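Local coordinates for protein DNA polymerase (Pyrobaculum calidifontis, PDB 5MDN) that probably catalyses DNA-templated synthesis of DNA from deoxyribonucleoside triphosphates, as a family B DNA polymerase of a hyperthermophilic archaeon, at residues E18-G23 and G139-L144; M117-M120 and G124-P127; P455-R460 and V534-R539. All coordinates share one frame; numbering follows the deposited sequence.

Interaction 1: residues E18-G23 and G139-L144; sequences EVRVFG and GKLGPL
The ring of Phe22 is met at its edge by Leu144, whose methyl CD1 lies close to the ring plane. It touches two ring carbons: CD1 of Leu144 is 3.7 Å from CD2 of Phe22, and CE2 of the ring is equally close. The two side chains cross at about a right angle, so one methyl does the touching while the rest of the leucine lies farther off. The second flat group, the guanidinium of Arg20, receives Leu141 obliquely at the inner end of the group: Leu141 CD2 stands 3.5 Å from Arg20 NE and 3.7 Å from Arg20 CD.

Arg20 suits this position because its chain, extended from CG to NE, lays its CD methylene and NE against the leucine methyl while its charged end reaches back along its own strand. There Arg20 NH2 forms a salt bridge with Glu18 OE2 at 3.2 Å, two residues away on the same side of the strand; the other carboxylate oxygen of Glu18 pairs with Arg36, so this acid is held between two arginines.

Both segments belong to one mixed five-stranded sheet, but strands 17-24 and 131-141 are not neighbours in it. Between them lie strands 30-35 and 144-155, and the side chains reach over one face of the sheet, with Val32 touching Arg20, Phe22 and Leu144. Leu141 to Leu144 form the type II' turn of a β-hairpin, closed by Leu141 N to Leu144 O at 2.6 Å and Leu144 N to Leu141 O at 3.2 Å. Gly142 takes the positive phi (64°) that such a turn requires at its second position, and Pro143 follows with the phi of -84° that its ring readily accepts. Phe22 also lies about 4 Å, side chain to side chain, from the magnesium ligand Asp7.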
loop_
_atom_site.group_PDB
_atom_site.type_symbol
_atom_site.label_atom_id
_atom_site.label_comp_id
_atom_site.label_asym_id
_atom_site.label_seq_id
_atom_site.Cartn_x
_atom_site.Cartn_y
_atom_site.Cartn_z
ATOM N N GLU A 18 7.054 -27.848 9.600
ATOM C CA GLU A 18 6.359 -28.392 8.441
ATOM C C GLU A 18 5.723 -27.250 7.660
ATOM O O GLU A 18 4.887 -26.520 8.200
ATOM C CB GLU A 18 5.311 -29.408 8.898
ATOM C CG GLU A 18 4.493 -30.010 7.799
ATOM C CD GLU A 18 3.487 -31.020 8.316
ATOM O OE1 GLU A 18 3.911 -32.020 8.933
ATOM O OE2 GLU A 18 2.272 -30.815 8.107
ATOM N N VAL A 19 6.106 -27.106 6.389
ATOM C CA VAL A 19 5.612 -26.026 5.538
ATOM C C VAL A 19 4.378 -26.501 4.781
ATOM O O VAL A 19 4.380 -27.586 4.187
ATOM C CB VAL A 19 6.702 -25.554 4.560
ATOM C CG1 VAL A 19 6.199 -24.389 3.724
ATOM C CG2 VAL A 19 7.962 -25.175 5.311
ATOM N N ARG A 20 3.326 -25.685 4.797
ATOM C CA ARG A 20 2.102 -25.953 4.055
ATOM C C ARG A 20 1.874 -24.862 3.016
ATOM O O ARG A 20 2.093 -23.677 3.288
ATOM C CB ARG A 20 0.894 -26.031 4.994
ATOM C CG ARG A 20 1.055 -27.020 6.134
ATOM C CD ARG A 20 -0.300 -27.500 6.631
ATOM N NE ARG A 20 -0.173 -28.555 7.632
ATOM C CZ ARG A 20 -0.169 -28.342 8.944
ATOM N NH1 ARG A 20 -0.286 -27.109 9.418
ATOM N NH2 ARG A 20 -0.047 -29.360 9.783
ATOM N N VAL A 21 1.436 -25.267 1.824
ATOM C CA VAL A 21 1.116 -24.344 0.739
ATOM C C VAL A 21 -0.255 -24.720 0.192
ATOM O O VAL A 21 -0.455 -25.853 -0.264
ATOM C CB VAL A 21 2.169 -24.368 -0.383
ATOM C CG1 VAL A 21 1.992 -23.165 -1.293
ATOM C CG2 VAL A 21 3.579 -24.397 0.194
ATOM N N PHE A 22 -1.195 -23.779 0.240
ATOM C CA PHE A 22 -2.556 -23.992 -0.235
ATOM C C PHE A 22 -2.718 -23.395 -1.629
ATOM O O PHE A 22 -2.233 -22.292 -1.900
ATOM C CB PHE A 22 -3.570 -23.363 0.725
ATOM C CG PHE A 22 -3.442 -23.838 2.149
ATOM C CD1 PHE A 22 -2.517 -23.264 3.007
ATOM C CD2 PHE A 22 -4.249 -24.856 2.630
ATOM C CE1 PHE A 22 -2.396 -23.696 4.315
ATOM C CE2 PHE A 22 -4.133 -25.294 3.937
ATOM C CZ PHE A 22 -3.206 -24.712 4.781
ATOM N N GLY A 23 -3.409 -24.114 -2.503
ATOM C CA GLY A 23 -3.536 -23.667 -3.873
ATOM C C GLY A 23 -4.609 -24.409 -4.640
ATOM O O GLY A 23 -5.466 -25.075 -4.058
ATOM N N GLY A 139 -3.430 -38.780 1.469
ATOM C CA GLY A 139 -4.639 -38.568 2.243
ATOM C C GLY A 139 -5.014 -37.104 2.380
ATOM O O GLY A 139 -4.380 -36.204 1.836
ATOM N N LYS A 140 -6.101 -36.882 3.112
ATOM C CA LYS A 140 -6.640 -35.553 3.342
ATOM C C LYS A 140 -5.952 -34.864 4.524
ATOM O O LYS A 140 -5.277 -35.492 5.345
ATOM C CB LYS A 140 -8.147 -35.643 3.586
ATOM C CG LYS A 140 -8.906 -36.195 2.387
ATOM C CD LYS A 140 -10.392 -36.360 2.662
ATOM C CE LYS A 140 -11.119 -35.028 2.666
ATOM N NZ LYS A 140 -12.597 -35.225 2.700
ATOM N N LEU A 141 -6.141 -33.546 4.598
ATOM C CA LEU A 141 -5.817 -32.751 5.782
ATOM C C LEU A 141 -7.053 -31.901 6.052
ATOM O O LEU A 141 -7.291 -30.904 5.364
ATOM C CB LEU A 141 -4.573 -31.891 5.576
ATOM C CG LEU A 141 -4.343 -30.771 6.600
ATOM C CD1 LEU A 141 -4.284 -31.322 8.019
ATOM C CD2 LEU A 141 -3.079 -29.992 6.273
ATOM N N GLY A 142 -7.843 -32.296 7.045
ATOM C CA GLY A 142 -9.157 -31.727 7.218
ATOM C C GLY A 142 -10.026 -32.083 6.030
ATOM O O GLY A 142 -10.129 -33.249 5.637
ATOM N N PRO A 143 -10.663 -31.078 5.420
ATOM C CA PRO A 143 -11.436 -31.337 4.197
ATOM C C PRO A 143 -10.599 -31.344 2.930
ATOM O O PRO A 143 -11.078 -31.837 1.900
ATOM C CB PRO A 143 -12.453 -30.189 4.179
ATOM C CG PRO A 143 -11.749 -29.071 4.874
ATOM C CD PRO A 143 -10.810 -29.688 5.889
ATOM N N LEU A 144 -9.373 -30.815 2.969
ATOM C CA LEU A 144 -8.528 -30.595 1.800
ATOM C C LEU A 144 -7.668 -31.823 1.513
ATOM O O LEU A 144 -7.143 -32.443 2.443
ATOM C CB LEU A 144 -7.621 -29.385 2.007
ATOM C CG LEU A 144 -8.288 -28.056 2.359
ATOM C CD1 LEU A 144 -7.252 -27.066 2.865
ATOM C CD2 LEU A 144 -9.022 -27.500 1.151
#

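Interaction 2: residues M117-M120 and G124-P127; sequences MRYM and GVVP
Met120 is joined to Val125 by a backbone bond spanning five residues rather than the four of a regular α-helix. Val125 N donates to Met120 O at 2.8 Å, lying in the carbonyl plane on a lone pair, although the N-H...O angle of 131° is well short of straight. The same turn brings the side chains together at about a right angle: Val125 CB rests 3.7 Å from Met120 CG, and its CG1 reaches Met120 SD at 4.1 Å. With Val125 CG1 anti to the backbone N (chi1 -177°), its other methyl, CG2, is left to meet the preceding helix residue, Tyr119, at CE2 (4.2 Å).

A branched valine thus spreads over two helix residues, while the flexible methionine fits its long chain against it and also reaches Arg380. The tyrosine offers carbon here and keeps its polar end for Trp152 and Asp35, both hydrogen-bonded to its OH. Gly124 adopts the left-handed conformation (phi 73°) that glycine enters readily. Together with the bond from Gly124 N to Ile121 O, this makes a Schellman motif with Gly124 as its C-prime residue, its characteristic apolar contact being that of Val125 with Met120, ending helix 115-123.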
loop_
_atom_site.group_PDB
_atom_site.type_symbol
_atom_site.label_atom_id
_atom_site.label_comp_id
_atom_site.label_asym_id
_atom_site.label_seq_id
_atom_site.Cartn_x
_atom_site.Cartn_y
_atom_site.Cartn_z
ATOM N N MET A 117 8.634 -17.760 3.893
ATOM C CA MET A 117 9.226 -17.053 2.761
ATOM C C MET A 117 10.581 -17.643 2.389
ATOM O O MET A 117 10.931 -17.706 1.205
ATOM C CB MET A 117 9.361 -15.563 3.073
ATOM C CG MET A 117 8.046 -14.803 3.106
ATOM S SD MET A 117 7.169 -14.852 1.535
ATOM C CE MET A 117 8.381 -14.109 0.446
ATOM N N ARG A 118 11.357 -18.065 3.391
ATOM C CA ARG A 118 12.606 -18.777 3.136
ATOM C C ARG A 118 12.371 -20.003 2.262
ATOM O O ARG A 118 13.128 -20.267 1.321
ATOM C CB ARG A 118 13.247 -19.179 4.465
ATOM C CG ARG A 118 14.607 -19.849 4.350
ATOM C CD ARG A 118 15.732 -18.835 4.213
ATOM N NE ARG A 118 16.012 -18.492 2.826
ATOM C CZ ARG A 118 16.929 -17.608 2.450
ATOM N NH1 ARG A 118 17.655 -16.978 3.363
ATOM N NH2 ARG A 118 17.121 -17.353 1.164
ATOM N N TYR A 119 11.325 -20.774 2.571
ATOM C CA TYR A 119 11.038 -21.989 1.813
ATOM C C TYR A 119 10.720 -21.677 0.356
ATOM O O TYR A 119 11.275 -22.297 -0.558
ATOM C CB TYR A 119 9.883 -22.750 2.464
ATOM C CG TYR A 119 9.479 -23.996 1.712
ATOM C CD1 TYR A 119 10.144 -25.198 1.913
ATOM C CD2 TYR A 119 8.429 -23.972 0.803
ATOM C CE1 TYR A 119 9.778 -26.339 1.225
ATOM C CE2 TYR A 119 8.057 -25.105 0.112
ATOM C CZ TYR A 119 8.734 -26.287 0.327
ATOM O OH TYR A 119 8.364 -27.419 -0.361
ATOM N N MET A 120 9.815 -20.725 0.118
ATOM C CA MET A 120 9.398 -20.436 -1.252
ATOM C C MET A 120 10.544 -19.851 -2.068
ATOM O O MET A 120 10.660 -20.126 -3.267
ATOM C CB MET A 120 8.188 -19.501 -1.253
ATOM C CG MET A 120 6.922 -20.148 -0.705
ATOM S SD MET A 120 5.429 -19.165 -0.950
ATOM C CE MET A 120 5.935 -17.595 -0.262
ATOM N N GLY A 124 11.919 -22.041 -5.025
ATOM C CA GLY A 124 11.391 -21.416 -6.221
ATOM C C GLY A 124 9.883 -21.438 -6.328
ATOM O O GLY A 124 9.349 -21.426 -7.441
ATOM N N VAL A 125 9.181 -21.468 -5.200
ATOM C CA VAL A 125 7.723 -21.421 -5.204
ATOM C C VAL A 125 7.290 -19.975 -5.401
ATOM O O VAL A 125 7.590 -19.107 -4.573
ATOM C CB VAL A 125 7.145 -21.998 -3.905
ATOM C CG1 VAL A 125 5.623 -22.001 -3.957
ATOM C CG2 VAL A 125 7.686 -23.393 -3.651
ATOM N N VAL A 126 6.582 -19.713 -6.490
ATOM C CA VAL A 126 6.113 -18.373 -6.826
ATOM C C VAL A 126 4.608 -18.325 -6.583
ATOM O O VAL A 126 3.864 -19.125 -7.167
ATOM C CB VAL A 126 6.463 -17.993 -8.277
ATOM C CG1 VAL A 126 7.950 -17.691 -8.393
ATOM C CG2 VAL A 126 6.085 -19.110 -9.246
ATOM N N PRO A 127 4.120 -17.437 -5.719
ATOM C CA PRO A 127 2.676 -17.365 -5.474
ATOM C C PRO A 127 1.945 -16.760 -6.660
ATOM O O PRO A 127 2.503 -15.972 -7.428
ATOM C CB PRO A 127 2.569 -16.469 -4.234
ATOM C CG PRO A 127 3.794 -15.629 -4.271
ATOM C CD PRO A 127 4.873 -16.445 -4.932
#

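Interaction 3: residues P455-R460 and V534-R539; sequences PEVGHR and VTAFAR
Pro455 sits squarely on the ring of Phe537, its CD methylene 3.4 Å from the ring centroid and only 8° off the normal. This is a CH-π contact over one face, with all six ring carbons at similar distances from CD. Proline suits the place, since the hydrogens on a carbon next to nitrogen are slightly polarised and the rigid ring gives up little conformational freedom in presenting them. Phe537 has CG beside its backbone N (chi1 -86°), which swings the ring off the helix flank to meet the proline.

One residue back, Ala536 turns its single methyl toward the loop. Its CB is 3.5 Å from Pro455 O, and the small side chain allows the loop backbone to approach the helix closely. The fit slackens beyond this point: Val457 CG1 reaches Ala536 CB only at 4.2 Å, and Glu456, whose CB points away from the helix, is exposed, as suits a charged residue on the outside of the loop. Gly458, with positive phi (78°), carries the chain round toward strand 460-462.

Helix 528-551 leads into the β-hairpin 556-567, which carries the YGDTDS sequence of the family B palm, and the loop between strands 451-453 and 460-462 lies along this palm helix. Phe537 packs on Ile428 of helix 424-431 and stacks with Tyr432, while Val457 and His459 touch Ser533, one turn earlier.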
loop_
_atom_site.group_PDB
_atom_site.type_symbol
_atom_site.label_atom_id
_atom_site.label_comp_id
_atom_site.label_asym_id
_atom_site.label_seq_id
_atom_site.Cartn_x
_atom_site.Cartn_y
_atom_site.Cartn_z
ATOM N N PRO A 455 28.485 11.962 -13.568
ATOM C CA PRO A 455 28.651 13.411 -13.752
ATOM C C PRO A 455 28.621 14.164 -12.424
ATOM O O PRO A 455 27.995 13.735 -11.452
ATOM C CB PRO A 455 27.473 13.792 -14.656
ATOM C CG PRO A 455 26.482 12.669 -14.516
ATOM C CD PRO A 455 27.321 11.442 -14.302
ATOM N N GLU A 456 29.281 15.322 -12.426
ATOM C CA GLU A 456 30.111 15.856 -11.351
ATOM C C GLU A 456 29.721 15.507 -9.915
ATOM O O GLU A 456 29.773 16.355 -9.019
ATOM C CB GLU A 456 30.204 17.374 -11.522
ATOM C CG GLU A 456 31.431 18.015 -10.864
ATOM C CD GLU A 456 31.545 19.510 -11.128
ATOM O OE1 GLU A 456 30.836 20.033 -12.018
ATOM O OE2 GLU A 456 32.337 20.166 -10.421
ATOM N N VAL A 457 29.262 14.286 -9.681
ATOM C CA VAL A 457 29.316 13.799 -8.313
ATOM C C VAL A 457 30.625 13.045 -8.136
ATOM O O VAL A 457 31.149 12.953 -7.021
ATOM C CB VAL A 457 28.093 12.948 -7.936
ATOM C CG1 VAL A 457 28.128 11.624 -8.635
ATOM C CG2 VAL A 457 28.052 12.777 -6.431
ATOM N N GLY A 458 31.170 12.533 -9.242
ATOM C CA GLY A 458 32.503 11.971 -9.303
ATOM C C GLY A 458 32.667 10.582 -8.738
ATOM O O GLY A 458 33.795 10.185 -8.425
ATOM N N HIS A 459 31.588 9.820 -8.601
ATOM C CA HIS A 459 31.718 8.436 -8.174
ATOM C C HIS A 459 32.044 7.532 -9.359
ATOM O O HIS A 459 31.635 7.786 -10.495
ATOM C CB HIS A 459 30.442 7.965 -7.478
ATOM C CG HIS A 459 30.100 8.760 -6.257
ATOM N ND1 HIS A 459 31.017 9.028 -5.263
ATOM C CD2 HIS A 459 28.946 9.354 -5.875
ATOM C CE1 HIS A 459 30.439 9.751 -4.319
ATOM N NE2 HIS A 459 29.182 9.961 -4.667
ATOM N N ARG A 460 32.787 6.462 -9.082
ATOM C CA ARG A 460 33.333 5.594 -10.117
ATOM C C ARG A 460 32.761 4.190 -9.987
ATOM O O ARG A 460 32.600 3.673 -8.877
ATOM C CB ARG A 460 34.858 5.543 -10.047
ATOM C CG ARG A 460 35.437 6.171 -8.801
ATOM C CD ARG A 460 36.941 6.281 -8.929
ATOM N NE ARG A 460 37.538 5.007 -9.315
ATOM C CZ ARG A 460 38.708 4.881 -9.933
ATOM N NH1 ARG A 460 39.424 5.956 -10.241
ATOM N NH2 ARG A 460 39.165 3.676 -10.239
ATOM N N VAL A 534 22.833 7.900 -9.480
ATOM C CA VAL A 534 21.637 7.766 -10.307
ATOM C C VAL A 534 20.963 9.120 -10.500
ATOM O O VAL A 534 20.513 9.450 -11.604
ATOM C CB VAL A 534 20.675 6.731 -9.695
ATOM C CG1 VAL A 534 19.386 6.662 -10.499
ATOM C CG2 VAL A 534 21.331 5.363 -9.644
ATOM N N THR A 535 20.882 9.923 -9.434
ATOM C CA THR A 535 20.283 11.251 -9.550
ATOM C C THR A 535 21.087 12.142 -10.488
ATOM O O THR A 535 20.514 12.859 -11.317
ATOM C CB THR A 535 20.170 11.906 -8.173
ATOM O OG1 THR A 535 21.480 12.182 -7.664
ATOM C CG2 THR A 535 19.439 10.996 -7.205
ATOM N N ALA A 536 22.417 12.116 -10.366
ATOM C CA ALA A 536 23.250 13.011 -11.161
ATOM C C ALA A 536 23.152 12.682 -12.644
ATOM O O ALA A 536 23.069 13.589 -13.482
ATOM C CB ALA A 536 24.702 12.939 -10.690
ATOM N N PHE A 537 23.166 11.392 -12.990
ATOM C CA PHE A 537 22.853 11.001 -14.361
ATOM C C PHE A 537 21.447 11.442 -14.743
ATOM O O PHE A 537 21.224 11.926 -15.857
ATOM C CB PHE A 537 23.004 9.489 -14.533
ATOM C CG PHE A 537 24.404 9.046 -14.857
ATOM C CD1 PHE A 537 24.951 9.289 -16.108
ATOM C CD2 PHE A 537 25.167 8.365 -13.920
ATOM C CE1 PHE A 537 26.235 8.875 -16.414
ATOM C CE2 PHE A 537 26.452 7.949 -14.220
ATOM C CZ PHE A 537 26.986 8.203 -15.469
ATOM N N ALA A 538 20.491 11.295 -13.822
ATOM C CA ALA A 538 19.105 11.651 -14.113
ATOM C C ALA A 538 18.951 13.151 -14.331
ATOM O O ALA A 538 18.265 13.582 -15.267
ATOM C CB ALA A 538 18.193 11.180 -12.983
ATOM N N ARG A 539 19.563 13.960 -13.466
ATOM C CA ARG A 539 19.458 15.408 -13.607
ATOM C C ARG A 539 20.077 15.883 -14.917
ATOM O O ARG A 539 19.544 16.787 -15.571
ATOM C CB ARG A 539 20.121 16.094 -12.412
ATOM C CG ARG A 539 20.101 17.613 -12.466
ATOM C CD ARG A 539 20.845 18.218 -11.285
ATOM N NE ARG A 539 20.240 17.846 -10.009
ATOM C CZ ARG A 539 19.259 18.523 -9.422
ATOM N NH1 ARG A 539 18.767 19.612 -9.996
ATOM N NH2 ARG A 539 18.768 18.111 -8.261
#

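Interactions 1 and 2 are near neighbours, with centres 16 Å apart, and they touch where Val19 CG1 packs on Tyr119 CD2 at 3.7 Å; the helix end of interaction 2 is nested within the chain loop that interaction 1 closes. Interaction 2 is the buried one, a local helix termination held by a backbone bond and apolar side chains. Interaction 1 is partly buried and joins distant strands of one sheet through side chains, with a partly exposed arginine that is salt-bridged to a buried glutamate of its own strand. Interaction 3 stands apart, its nearest atoms about 25 Å from interaction 2, in the polymerase part of the chain; partly buried, it sets a loop against a helix through ring-face and methyl contacts.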